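Local structure of glutathione S-transferase enzyme with thioredoxin-like domain (Xenorhabdus nematophila, 4L8E) at residues Y32-P37 / I58-G63; G39-L44 / Y194-C199; V170-L175 / Y210-K215. The protein belongs to the glutathione S-transferase family, binds two glutathione molecules per subunit and probably catalyses reactions that use the glutathione thiol. One frame throughout, in Å; residues are numbered along the deposited sequence.

Contact 1. Residues Y32-P37 / I58-G63; sequences YYAPTP and IDISAG. With GSH (glutathione), chain D; GSH (glutathione), chain C.
Ile58 is held against the end of strand 30-33 by a nearly straight backbone hydrogen bond, from its N to Tyr33 O at 2.9 Å with an N-H...O angle of 174°. Its side chain turns toward that strand. With CG1 anti to the carbonyl carbon (chi1 -65°), the longer branch passes across Tyr32 at a slant: Ile58 CG1 meets Tyr32 CB at 4.1 Å, and CD1 comes to the ring's edge, 4.1 Å from Tyr32 CD2. A large aliphatic side chain suits this place, because Phe70 of helix 68-73 and Ile79 pack on it as well. Here strand 54-57 has returned parallel to strand 30-33 after helix 37-49, the beta-alpha-beta crossover that begins the thioredoxin-like domain of glutathione transferases. Beyond Ile58 the chain folds into a type I turn from Asp59 to Ala62, in which Asp59 OD1 accepts a 2.6 Å bond from Ser61 OG. The turn presents Ile60 to the glutathione site. Its CD1 meets Thr36 CG2 tip to tip at 4.0 Å and lies 3.9 Å from CB2 of the chain C glutathione. Ala34, whose small methyl group fits where the two segments come close, has its CB 3.7 Å from Ile58 O and also touches the end of Ile60. Thr36 combines two roles: its methyl group packs on Ile60, while OG1 caps helix 37-49 by bonding Gly39 N and lies 3.2 Å from the sulfur SG2 of the same glutathione. Gln65 NE2 and Ile79 O also hydrogen-bond glutathione.

Contact 2. Residues G39-L44 / Y194-C199; sequences GYKITL and YPWAKC. With GSH (glutathione), chain D; GSH (glutathione), chain B.
Lys41 NZ is gripped by Asn38 OD1, Ser99 OG and Gln131 OE1, three oxygens that anchor the far end of a side chain extended beyond CG, whose CG lies on Pro195 and whose CE lies by Trp196. Asn38 OD1 also accepts the indole N-H of Trp196, so one amide oxygen ties the lysine and the tryptophan together. Lys41 CE comes to the indole's edge in the ring plane, 3.9 Å from Trp196 CD1, and nearer the backbone the Lys41 side chain crosses that of Pro195 at about a right angle, CG to CG. Helix 37-49 belongs to the thioredoxin-like domain and helix 188-197 to the helical C-terminal domain; their buried meeting is part of the domain interface of the glutathione transferase fold. Proline suits its centre, since its compact ring fits between neighbours: Leu44 CD1 points at Pro195 CG, 3.8 Å away, and Pro195 CB touches Tyr40 CB at 4.1 Å. The same Leu44 methyl group meets Tyr194 CD2, also at 4.1 Å. Aromatic groups flanking this apolar core extend to ligands. CG1 of the chain D glutathione lies at the edge of the Tyr40 ring, in its plane, 3.7 Å from Tyr40 CE2, whereas Trp196 CH2 lies 3.6 Å from CB2 of the chain B molecule.

Contact 3. Residues V170-L175 / Y210-K215; sequences VLNTQL and YPAVKK
Asn172 swings its CG opposite the backbone N (chi1 -169°), which carries the amide across to the start of helix 211-221, where OD1 meets the first turn. There the oxygen accepts two backbone N-H groups: a sound bond from Val213 N at 3.2 Å, with an N-H...O angle of 152°, and a weak one from Ala212 N at 2.9 Å. Tyr210 occupies the N-cap position but has no short polar side chain to fold back, and Pro211 offers no N-H, so the asparagine of another helix supplies an acceptor for the first-turn N-H groups. The positive end of the helix dipole would probably favour the partial negative charge on OD1. In the helical C-terminal domain of this glutathione transferase fold, helix 154-175 crosses helix 211-221 here at 74°, the short axes approaching to 8.0 Å. The small side chain of Ala212 suits such closeness: its CB lies 3.9 Å from Leu175 CB. Val213 wedges its branches against helix 154-175, with CG2 at 3.6 Å from Asn172 CA and at 3.9 Å from Leu171 CD2. The Tyr210 ring presents an edge to Asn172, its CD1 4.1 Å from Asn172 CB.

In the fold
Contacts 1 and 2 meet directly, their centres about 14 Å apart: strand 30-33 of contact 1 leads through a short loop into helix 37-49 of contact 2, and Pro37 packs on Pro195 and Trp196. Both touch the same chain D glutathione, so the ligand region is built jointly by the thioredoxin-like domain and the helical one. Along the chain their segments alternate; contact 1 closes within the first domain, while contact 2 joins the two. Contact 3 lies entirely in the helical domain; its segments alternate with those of contact 2, since helix 188-197 falls between helices 154-175 and 211-221. Its centre is about 17 Å from that of contact 2 and about 30 Å from that of contact 1, and the Val213 side chain is about 14 Å from a bound glutathione.

Contact 1. Residues Y32-P37 / I58-G63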
loop_
_atom_site.group_PDB
_atom_site.type_symbol
_atom_site.label_atom_id
_atom_site.label_comp_id
_atom_site.label_asym_id
_atom_site.label_seq_id
_atom_site.Cartn_x
_atom_site.Cartn_y
_atom_site.Cartn_z
ATOM N N TYR A 32 8.192 -15.020 8.992
ATOM C CA TYR A 32 6.997 -15.846 8.854
ATOM C C TYR A 32 6.585 -15.792 7.374
ATOM O O TYR A 32 6.319 -14.720 6.820
ATOM C CB TYR A 32 5.911 -15.356 9.832
ATOM C CG TYR A 32 6.374 -15.559 11.231
ATOM C CD1 TYR A 32 7.209 -14.630 11.850
ATOM C CD2 TYR A 32 6.059 -16.723 11.919
ATOM C CE1 TYR A 32 7.719 -14.865 13.130
ATOM C CE2 TYR A 32 6.535 -16.948 13.199
ATOM C CZ TYR A 32 7.356 -16.017 13.800
ATOM O OH TYR A 32 7.839 -16.248 15.073
ATOM N N TYR A 33 6.603 -16.970 6.735
ATOM C CA TYR A 33 6.755 -17.050 5.286
ATOM C C TYR A 33 5.943 -18.144 4.628
ATOM O O TYR A 33 5.777 -19.221 5.182
ATOM C CB TYR A 33 8.223 -17.345 4.994
ATOM C CG TYR A 33 8.616 -17.686 3.562
ATOM C CD1 TYR A 33 8.948 -16.686 2.649
ATOM C CD2 TYR A 33 8.720 -18.994 3.151
ATOM C CE1 TYR A 33 9.354 -17.018 1.349
ATOM C CE2 TYR A 33 9.119 -19.332 1.853
ATOM C CZ TYR A 33 9.414 -18.328 0.954
ATOM O OH TYR A 33 9.811 -18.707 -0.322
ATOM N N ALA A 34 5.483 -17.851 3.413
ATOM C CA ALA A 34 5.022 -18.859 2.476
ATOM C C ALA A 34 5.598 -18.471 1.116
ATOM O O ALA A 34 5.849 -17.295 0.872
ATOM C CB ALA A 34 3.499 -18.907 2.411
ATOM N N PRO A 35 5.815 -19.455 0.244
ATOM C CA PRO A 35 6.378 -19.210 -1.081
ATOM C C PRO A 35 5.331 -18.647 -2.025
ATOM O O PRO A 35 4.740 -19.364 -2.843
ATOM C CB PRO A 35 6.821 -20.598 -1.528
ATOM C CG PRO A 35 5.881 -21.527 -0.819
ATOM C CD PRO A 35 5.693 -20.899 0.524
ATOM N N THR A 36 5.131 -17.352 -1.887
ATOM C CA THR A 36 4.134 -16.589 -2.620
ATOM C C THR A 36 4.788 -15.261 -2.997
ATOM O O THR A 36 5.814 -14.910 -2.461
ATOM C CB THR A 36 2.978 -16.238 -1.697
ATOM O OG1 THR A 36 3.467 -15.418 -0.634
ATOM C CG2 THR A 36 2.315 -17.466 -1.123
ATOM N N PRO A 37 4.169 -14.497 -3.903
ATOM C CA PRO A 37 4.820 -13.225 -4.278
ATOM C C PRO A 37 5.223 -12.331 -3.101
ATOM O O PRO A 37 6.328 -11.768 -3.097
ATOM C CB PRO A 37 3.740 -12.570 -5.163
ATOM C CG PRO A 37 3.110 -13.784 -5.840
ATOM C CD PRO A 37 2.953 -14.735 -4.690
ATOM N N ILE A 58 4.572 -20.746 7.365
ATOM C CA ILE A 58 3.157 -20.626 7.665
ATOM C C ILE A 58 2.431 -21.281 6.506
ATOM O O ILE A 58 2.501 -20.821 5.373
ATOM C CB ILE A 58 2.747 -19.132 7.838
ATOM C CG1 ILE A 58 3.441 -18.509 9.052
ATOM C CG2 ILE A 58 1.206 -18.958 7.913
ATOM C CD1 ILE A 58 3.100 -19.140 10.402
ATOM N N ASP A 59 1.744 -22.393 6.781
ATOM C CA ASP A 59 1.020 -23.089 5.743
ATOM C C ASP A 59 -0.312 -22.402 5.560
ATOM O O ASP A 59 -1.236 -22.635 6.325
ATOM C CB ASP A 59 0.826 -24.561 6.140
ATOM C CG ASP A 59 0.165 -25.385 5.051
ATOM O OD1 ASP A 59 -0.454 -24.791 4.142
ATOM O OD2 ASP A 59 0.227 -26.636 5.140
ATOM N N ILE A 60 -0.397 -21.498 4.582
ATOM C CA ILE A 60 -1.602 -20.722 4.429
ATOM C C ILE A 60 -2.750 -21.582 3.889
ATOM O O ILE A 60 -3.900 -21.237 4.077
ATOM C CB ILE A 60 -1.373 -19.413 3.613
ATOM C CG1 ILE A 60 -0.756 -19.682 2.260
ATOM C CG2 ILE A 60 -0.482 -18.456 4.411
ATOM C CD1 ILE A 60 -0.594 -18.377 1.426
ATOM N N SER A 61 -2.456 -22.734 3.282
ATOM C CA SER A 61 -3.542 -23.608 2.864
ATOM C C SER A 61 -4.151 -24.331 4.071
ATOM O O SER A 61 -5.286 -24.820 4.041
ATOM C CB SER A 61 -3.051 -24.613 1.819
ATOM O OG SER A 61 -2.256 -25.629 2.395
ATOM N N ALA A 62 -3.371 -24.424 5.142
ATOM C CA ALA A 62 -3.811 -25.133 6.347
ATOM C C ALA A 62 -4.477 -24.188 7.354
ATOM O O ALA A 62 -5.010 -24.632 8.370
ATOM C CB ALA A 62 -2.640 -25.816 6.993
ATOM N N GLY A 63 -4.449 -22.888 7.074
ATOM C CA GLY A 63 -4.995 -21.923 8.008
ATOM C C GLY A 63 -4.092 -21.574 9.181
ATOM O O GLY A 63 -4.565 -21.069 10.194
HETATM C CG1 GSH D . 5.276 -19.221 -5.974
HETATM C CD1 GSH D . 4.570 -18.011 -6.575
HETATM O OE1 GSH D . 5.132 -16.917 -6.602
HETATM N N2 GSH D . 3.215 -18.228 -7.117
HETATM C CA2 GSH D . 2.411 -17.198 -7.705
HETATM C C2 GSH D . 1.168 -17.025 -6.853
HETATM O O2 GSH D . 0.247 -16.305 -7.263
HETATM C CB2 GSH D . 2.031 -17.526 -9.120
HETATM S SG2 GSH D . 3.401 -17.176 -10.203
HETATM N N3 GSH D . 1.040 -17.685 -5.548
HETATM C CA3 GSH D . -0.155 -17.470 -4.736
HETATM C C3 GSH D . -1.403 -18.104 -5.265
HETATM O O31 GSH D . -2.515 -17.727 -4.809
HETATM O O32 GSH D . -1.360 -19.005 -6.142
HETATM N N1 GSH C . -0.592 -6.253 1.698
HETATM C CA1 GSH C . 0.003 -7.485 2.207
HETATM C C1 GSH C . 1.503 -7.394 2.126
HETATM O O11 GSH C . 2.232 -8.020 2.963
HETATM O O12 GSH C . 2.067 -6.663 1.239
HETATM C CB1 GSH C . -0.509 -8.668 1.434
HETATM C CG1 GSH C . -0.048 -9.994 2.015
HETATM C CD1 GSH C . -0.803 -11.159 1.413
HETATM O OE1 GSH C . -1.692 -11.030 0.587
HETATM N N2 GSH C . -0.441 -12.447 1.905
HETATM C CA2 GSH C . -1.048 -13.642 1.452
HETATM C C2 GSH C . -1.609 -14.342 2.664
HETATM O O2 GSH C . -0.987 -14.499 3.738
HETATM C CB2 GSH C . -0.087 -14.577 0.795
HETATM S SG2 GSH C . 0.733 -13.788 -0.564
HETATM N N3 GSH C . -2.950 -14.815 2.563
HETATM C CA3 GSH C . -3.519 -15.501 3.704
HETATM C C3 GSH C . -4.975 -15.220 3.805
HETATM O O31 GSH C . -5.645 -15.927 4.596
HETATM O O32 GSH C . -5.503 -14.291 3.121
#

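Contact 2. Residues G39-L44 / Y194-C199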
loop_
_atom_site.group_PDB
_atom_site.type_symbol
_atom_site.label_atom_id
_atom_site.label_comp_id
_atom_site.label_asym_id
_atom_site.label_seq_id
_atom_site.Cartn_x
_atom_site.Cartn_y
_atom_site.Cartn_z
ATOM N N GLY A 39 5.785 -13.212 0.073
ATOM C CA GLY A 39 6.860 -13.825 0.821
ATOM C C GLY A 39 8.215 -13.634 0.158
ATOM O O GLY A 39 9.227 -13.348 0.821
ATOM N N TYR A 40 8.252 -13.773 -1.162
ATOM C CA TYR A 40 9.509 -13.665 -1.906
ATOM C C TYR A 40 10.069 -12.246 -1.867
ATOM O O TYR A 40 11.275 -12.053 -1.942
ATOM C CB TYR A 40 9.344 -14.079 -3.359
ATOM C CG TYR A 40 9.282 -15.574 -3.565
ATOM C CD1 TYR A 40 10.370 -16.387 -3.255
ATOM C CD2 TYR A 40 8.151 -16.163 -4.074
ATOM C CE1 TYR A 40 10.293 -17.758 -3.457
ATOM C CE2 TYR A 40 8.069 -17.522 -4.255
ATOM C CZ TYR A 40 9.140 -18.305 -3.957
ATOM O OH TYR A 40 9.019 -19.667 -4.167
ATOM N N LYS A 41 9.213 -11.242 -1.715
ATOM C CA LYS A 41 9.735 -9.886 -1.577
ATOM C C LYS A 41 10.769 -9.827 -0.463
ATOM O O LYS A 41 11.792 -9.159 -0.589
ATOM C CB LYS A 41 8.637 -8.880 -1.239
ATOM C CG LYS A 41 7.571 -8.688 -2.292
ATOM C CD LYS A 41 6.514 -7.749 -1.729
ATOM C CE LYS A 41 5.341 -7.540 -2.663
ATOM N NZ LYS A 41 4.276 -6.698 -1.995
ATOM N N ILE A 42 10.470 -10.489 0.646
ATOM C CA ILE A 42 11.294 -10.355 1.827
ATOM C C ILE A 42 12.539 -11.229 1.724
ATOM O O ILE A 42 13.638 -10.801 2.093
ATOM C CB ILE A 42 10.521 -10.623 3.124
ATOM C CG1 ILE A 42 9.193 -9.838 3.121
ATOM C CG2 ILE A 42 11.389 -10.263 4.307
ATOM C CD1 ILE A 42 9.328 -8.308 2.863
ATOM N N THR A 43 12.392 -12.446 1.232
ATOM C CA THR A 43 13.598 -13.274 1.036
ATOM C C THR A 43 14.520 -12.699 -0.044
ATOM O O THR A 43 15.728 -12.811 0.064
ATOM C CB THR A 43 13.279 -14.742 0.753
ATOM O OG1 THR A 43 12.437 -14.825 -0.394
ATOM C CG2 THR A 43 12.601 -15.380 1.959
ATOM N N LEU A 44 13.971 -12.047 -1.062
ATOM C CA LEU A 44 14.826 -11.317 -2.008
ATOM C C LEU A 44 15.687 -10.285 -1.285
ATOM O O LEU A 44 16.911 -10.237 -1.501
ATOM C CB LEU A 44 13.998 -10.615 -3.100
ATOM C CG LEU A 44 13.398 -11.485 -4.202
ATOM C CD1 LEU A 44 12.460 -10.625 -5.083
ATOM C CD2 LEU A 44 14.448 -12.180 -5.091
ATOM N N TYR A 194 8.905 -7.174 -8.462
ATOM C CA TYR A 194 9.356 -8.343 -9.196
ATOM C C TYR A 194 8.558 -9.636 -8.969
ATOM O O TYR A 194 8.209 -10.316 -9.912
ATOM C CB TYR A 194 10.864 -8.587 -8.996
ATOM C CG TYR A 194 11.368 -9.815 -9.691
ATOM C CD1 TYR A 194 11.725 -9.791 -11.039
ATOM C CD2 TYR A 194 11.468 -11.017 -9.023
ATOM C CE1 TYR A 194 12.184 -10.911 -11.695
ATOM C CE2 TYR A 194 11.927 -12.159 -9.678
ATOM C CZ TYR A 194 12.284 -12.101 -11.003
ATOM O OH TYR A 194 12.744 -13.232 -11.615
ATOM N N PRO A 195 8.288 -10.006 -7.711
ATOM C CA PRO A 195 7.619 -11.297 -7.519
ATOM C C PRO A 195 6.219 -11.343 -8.110
ATOM O O PRO A 195 5.755 -12.451 -8.435
ATOM C CB PRO A 195 7.577 -11.431 -5.989
ATOM C CG PRO A 195 8.722 -10.578 -5.517
ATOM C CD PRO A 195 8.725 -9.412 -6.443
ATOM N N TRP A 196 5.597 -10.185 -8.271
ATOM C CA TRP A 196 4.292 -10.082 -8.909
ATOM C C TRP A 196 4.405 -10.064 -10.428
ATOM O O TRP A 196 3.685 -10.772 -11.118
ATOM C CB TRP A 196 3.553 -8.839 -8.399
ATOM C CG TRP A 196 2.882 -9.101 -7.073
ATOM C CD1 TRP A 196 3.347 -8.776 -5.816
ATOM C CD2 TRP A 196 1.660 -9.811 -6.873
ATOM N NE1 TRP A 196 2.463 -9.227 -4.861
ATOM C CE2 TRP A 196 1.421 -9.859 -5.483
ATOM C CE3 TRP A 196 0.737 -10.414 -7.737
ATOM C CZ2 TRP A 196 0.308 -10.488 -4.948
ATOM C CZ3 TRP A 196 -0.343 -11.034 -7.205
ATOM C CH2 TRP A 196 -0.576 -11.047 -5.819
ATOM N N ALA A 197 5.339 -9.274 -10.947
ATOM C CA ALA A 197 5.548 -9.220 -12.399
ATOM C C ALA A 197 6.033 -10.556 -12.975
ATOM O O ALA A 197 5.727 -10.870 -14.125
ATOM C CB ALA A 197 6.513 -8.113 -12.744
ATOM N N LYS A 198 6.781 -11.336 -12.178
ATOM C CA LYS A 198 7.282 -12.653 -12.556
ATOM C C LYS A 198 6.139 -13.602 -12.868
ATOM O O LYS A 198 6.303 -14.600 -13.595
ATOM C CB LYS A 198 8.173 -13.227 -11.417
ATOM C CG LYS A 198 8.271 -14.743 -11.330
ATOM C CD LYS A 198 9.532 -15.191 -10.597
ATOM C CE LYS A 198 9.701 -16.715 -10.621
ATOM N NZ LYS A 198 8.463 -17.421 -10.149
ATOM N N CYS A 199 4.968 -13.279 -12.335
ATOM C CA CYS A 199 3.788 -14.102 -12.482
ATOM C C CYS A 199 2.886 -13.670 -13.638
ATOM O O CYS A 199 1.740 -14.106 -13.716
ATOM C CB CYS A 199 2.987 -14.118 -11.184
ATOM S SG CYS A 199 3.839 -14.956 -9.805
HETATM C CG1 GSH D . 5.276 -19.221 -5.974
HETATM C CD1 GSH D . 4.570 -18.011 -6.575
HETATM O OE1 GSH D . 5.132 -16.917 -6.602
HETATM N N2 GSH D . 3.215 -18.228 -7.117
HETATM C CA2 GSH D . 2.411 -17.198 -7.705
HETATM C C2 GSH D . 1.168 -17.025 -6.853
HETATM O O2 GSH D . 0.247 -16.305 -7.263
HETATM C CB2 GSH D . 2.031 -17.526 -9.120
HETATM S SG2 GSH D . 3.401 -17.176 -10.203
HETATM N N3 GSH D . 1.040 -17.685 -5.548
HETATM C CA3 GSH D . -0.155 -17.470 -4.736
HETATM C C3 GSH D . -1.403 -18.104 -5.265
HETATM O O31 GSH D . -2.515 -17.727 -4.809
HETATM O O32 GSH D . -1.360 -19.005 -6.142
HETATM N N1 GSH B . -7.845 -14.720 1.038
HETATM C CA1 GSH B . -7.073 -14.478 -0.122
HETATM C C1 GSH B . -7.995 -14.294 -1.296
HETATM O O11 GSH B . -9.150 -14.825 -1.288
HETATM O O12 GSH B . -7.606 -13.622 -2.304
HETATM C CB1 GSH B . -6.194 -15.644 -0.365
HETATM C CG1 GSH B . -5.329 -15.495 -1.600
HETATM C CD1 GSH B . -4.153 -14.571 -1.354
HETATM O OE1 GSH B . -3.723 -14.390 -0.237
HETATM N N2 GSH B . -3.571 -13.900 -2.500
HETATM C CA2 GSH B . -2.458 -13.021 -2.348
HETATM C C2 GSH B . -2.902 -11.637 -2.795
HETATM O O2 GSH B . -3.727 -11.445 -3.701
HETATM C CB2 GSH B . -1.303 -13.444 -3.179
HETATM S SG2 GSH B . -0.618 -14.996 -2.581
HETATM N N3 GSH B . -2.369 -10.502 -2.125
HETATM C CA3 GSH B . -2.800 -9.192 -2.550
HETATM C C3 GSH B . -1.729 -8.214 -2.281
HETATM O O31 GSH B . -0.529 -8.590 -2.278
HETATM O O32 GSH B . -2.052 -7.013 -2.052
#

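Contact 3. Residues V170-L175 / Y210-K215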
loop_
_atom_site.group_PDB
_atom_site.type_symbol
_atom_site.label_atom_id
_atom_site.label_comp_id
_atom_site.label_asym_id
_atom_site.label_seq_id
_atom_site.Cartn_x
_atom_site.Cartn_y
_atom_site.Cartn_z
ATOM N N VAL A 170 1.588 1.189 -17.045
ATOM C CA VAL A 170 2.209 2.173 -16.156
ATOM C C VAL A 170 3.653 1.745 -15.862
ATOM O O VAL A 170 4.587 2.553 -15.916
ATOM C CB VAL A 170 1.385 2.327 -14.861
ATOM C CG1 VAL A 170 2.173 3.086 -13.784
ATOM C CG2 VAL A 170 0.055 3.063 -15.146
ATOM N N LEU A 171 3.814 0.482 -15.500
ATOM C CA LEU A 171 5.137 -0.040 -15.183
ATOM C C LEU A 171 6.079 0.098 -16.379
ATOM O O LEU A 171 7.226 0.583 -16.259
ATOM C CB LEU A 171 5.005 -1.497 -14.734
ATOM C CG LEU A 171 6.289 -2.230 -14.337
ATOM C CD1 LEU A 171 6.900 -1.547 -13.142
ATOM C CD2 LEU A 171 6.013 -3.690 -14.073
ATOM N N ASN A 172 5.603 -0.296 -17.549
ATOM C CA ASN A 172 6.436 -0.259 -18.744
ATOM C C ASN A 172 6.840 1.177 -19.079
ATOM O O ASN A 172 7.970 1.450 -19.477
ATOM C CB ASN A 172 5.674 -0.842 -19.921
ATOM C CG ASN A 172 6.549 -1.074 -21.116
ATOM O OD1 ASN A 172 7.310 -2.046 -21.162
ATOM N ND2 ASN A 172 6.425 -0.204 -22.127
ATOM N N THR A 173 5.887 2.088 -18.947
ATOM C CA THR A 173 6.145 3.495 -19.237
ATOM C C THR A 173 7.270 4.031 -18.342
ATOM O O THR A 173 8.151 4.742 -18.820
ATOM C CB THR A 173 4.847 4.311 -19.133
ATOM O OG1 THR A 173 3.994 3.936 -20.218
ATOM C CG2 THR A 173 5.117 5.804 -19.213
ATOM N N GLN A 174 7.257 3.691 -17.056
ATOM C CA GLN A 174 8.330 4.148 -16.185
ATOM C C GLN A 174 9.666 3.497 -16.536
ATOM O O GLN A 174 10.709 4.158 -16.507
ATOM C CB GLN A 174 7.973 3.921 -14.718
ATOM C CG GLN A 174 9.018 4.455 -13.735
ATOM C CD GLN A 174 9.306 5.936 -13.908
ATOM O OE1 GLN A 174 8.392 6.740 -13.935
ATOM N NE2 GLN A 174 10.587 6.300 -14.027
ATOM N N LEU A 175 9.643 2.206 -16.859
ATOM C CA LEU A 175 10.889 1.476 -17.104
ATOM C C LEU A 175 11.497 1.843 -18.474
ATOM O O LEU A 175 12.655 1.501 -18.775
ATOM C CB LEU A 175 10.663 -0.042 -16.954
ATOM C CG LEU A 175 10.367 -0.502 -15.514
ATOM C CD1 LEU A 175 9.932 -1.956 -15.525
ATOM C CD2 LEU A 175 11.589 -0.310 -14.636
ATOM N N TYR A 210 4.763 -5.256 -23.399
ATOM C CA TYR A 210 5.476 -4.445 -22.407
ATOM C C TYR A 210 6.982 -4.776 -22.451
ATOM O O TYR A 210 7.527 -5.376 -21.521
ATOM C CB TYR A 210 4.891 -4.677 -21.014
ATOM C CG TYR A 210 3.378 -4.615 -21.008
ATOM C CD1 TYR A 210 2.714 -3.397 -21.070
ATOM C CD2 TYR A 210 2.608 -5.780 -21.021
ATOM C CE1 TYR A 210 1.341 -3.338 -21.124
ATOM C CE2 TYR A 210 1.225 -5.724 -21.048
ATOM C CZ TYR A 210 0.601 -4.502 -21.116
ATOM O OH TYR A 210 -0.779 -4.429 -21.160
ATOM N N PRO A 211 7.660 -4.344 -23.511
ATOM C CA PRO A 211 9.047 -4.775 -23.754
ATOM C C PRO A 211 10.026 -4.290 -22.683
ATOM O O PRO A 211 10.988 -5.015 -22.395
ATOM C CB PRO A 211 9.382 -4.194 -25.129
ATOM C CG PRO A 211 8.334 -3.198 -25.424
ATOM C CD PRO A 211 7.130 -3.512 -24.608
ATOM N N ALA A 212 9.795 -3.110 -22.101
ATOM C CA ALA A 212 10.662 -2.635 -21.038
ATOM C C ALA A 212 10.501 -3.474 -19.791
ATOM O O ALA A 212 11.472 -3.716 -19.081
ATOM C CB ALA A 212 10.402 -1.171 -20.720
ATOM N N VAL A 213 9.275 -3.905 -19.506
ATOM C CA VAL A 213 9.042 -4.807 -18.370
ATOM C C VAL A 213 9.766 -6.137 -18.610
ATOM O O VAL A 213 10.407 -6.682 -17.695
ATOM C CB VAL A 213 7.527 -5.075 -18.128
ATOM C CG1 VAL A 213 7.327 -6.026 -16.939
ATOM C CG2 VAL A 213 6.772 -3.765 -17.853
ATOM N N LYS A 214 9.659 -6.658 -19.828
ATOM C CA LYS A 214 10.327 -7.908 -20.188
ATOM C C LYS A 214 11.841 -7.813 -19.954
ATOM O O LYS A 214 12.448 -8.710 -19.359
ATOM C CB LYS A 214 10.032 -8.290 -21.644
ATOM C CG LYS A 214 10.632 -9.623 -22.037
ATOM C CD LYS A 214 10.315 -10.024 -23.456
ATOM C CE LYS A 214 10.969 -11.367 -23.812
ATOM N NZ LYS A 214 10.453 -11.862 -25.101
ATOM N N LYS A 215 12.468 -6.744 -20.432
ATOM C CA LYS A 215 13.917 -6.607 -20.221
ATOM C C LYS A 215 14.281 -6.469 -18.748
ATOM O O LYS A 215 15.287 -7.022 -18.297
ATOM C CB LYS A 215 14.509 -5.452 -21.039
ATOM C CG LYS A 215 14.449 -5.654 -22.542
ATOM C CD LYS A 215 15.331 -4.649 -23.257
ATOM C CE LYS A 215 15.259 -4.785 -24.779
ATOM N NZ LYS A 215 13.886 -4.520 -25.333
#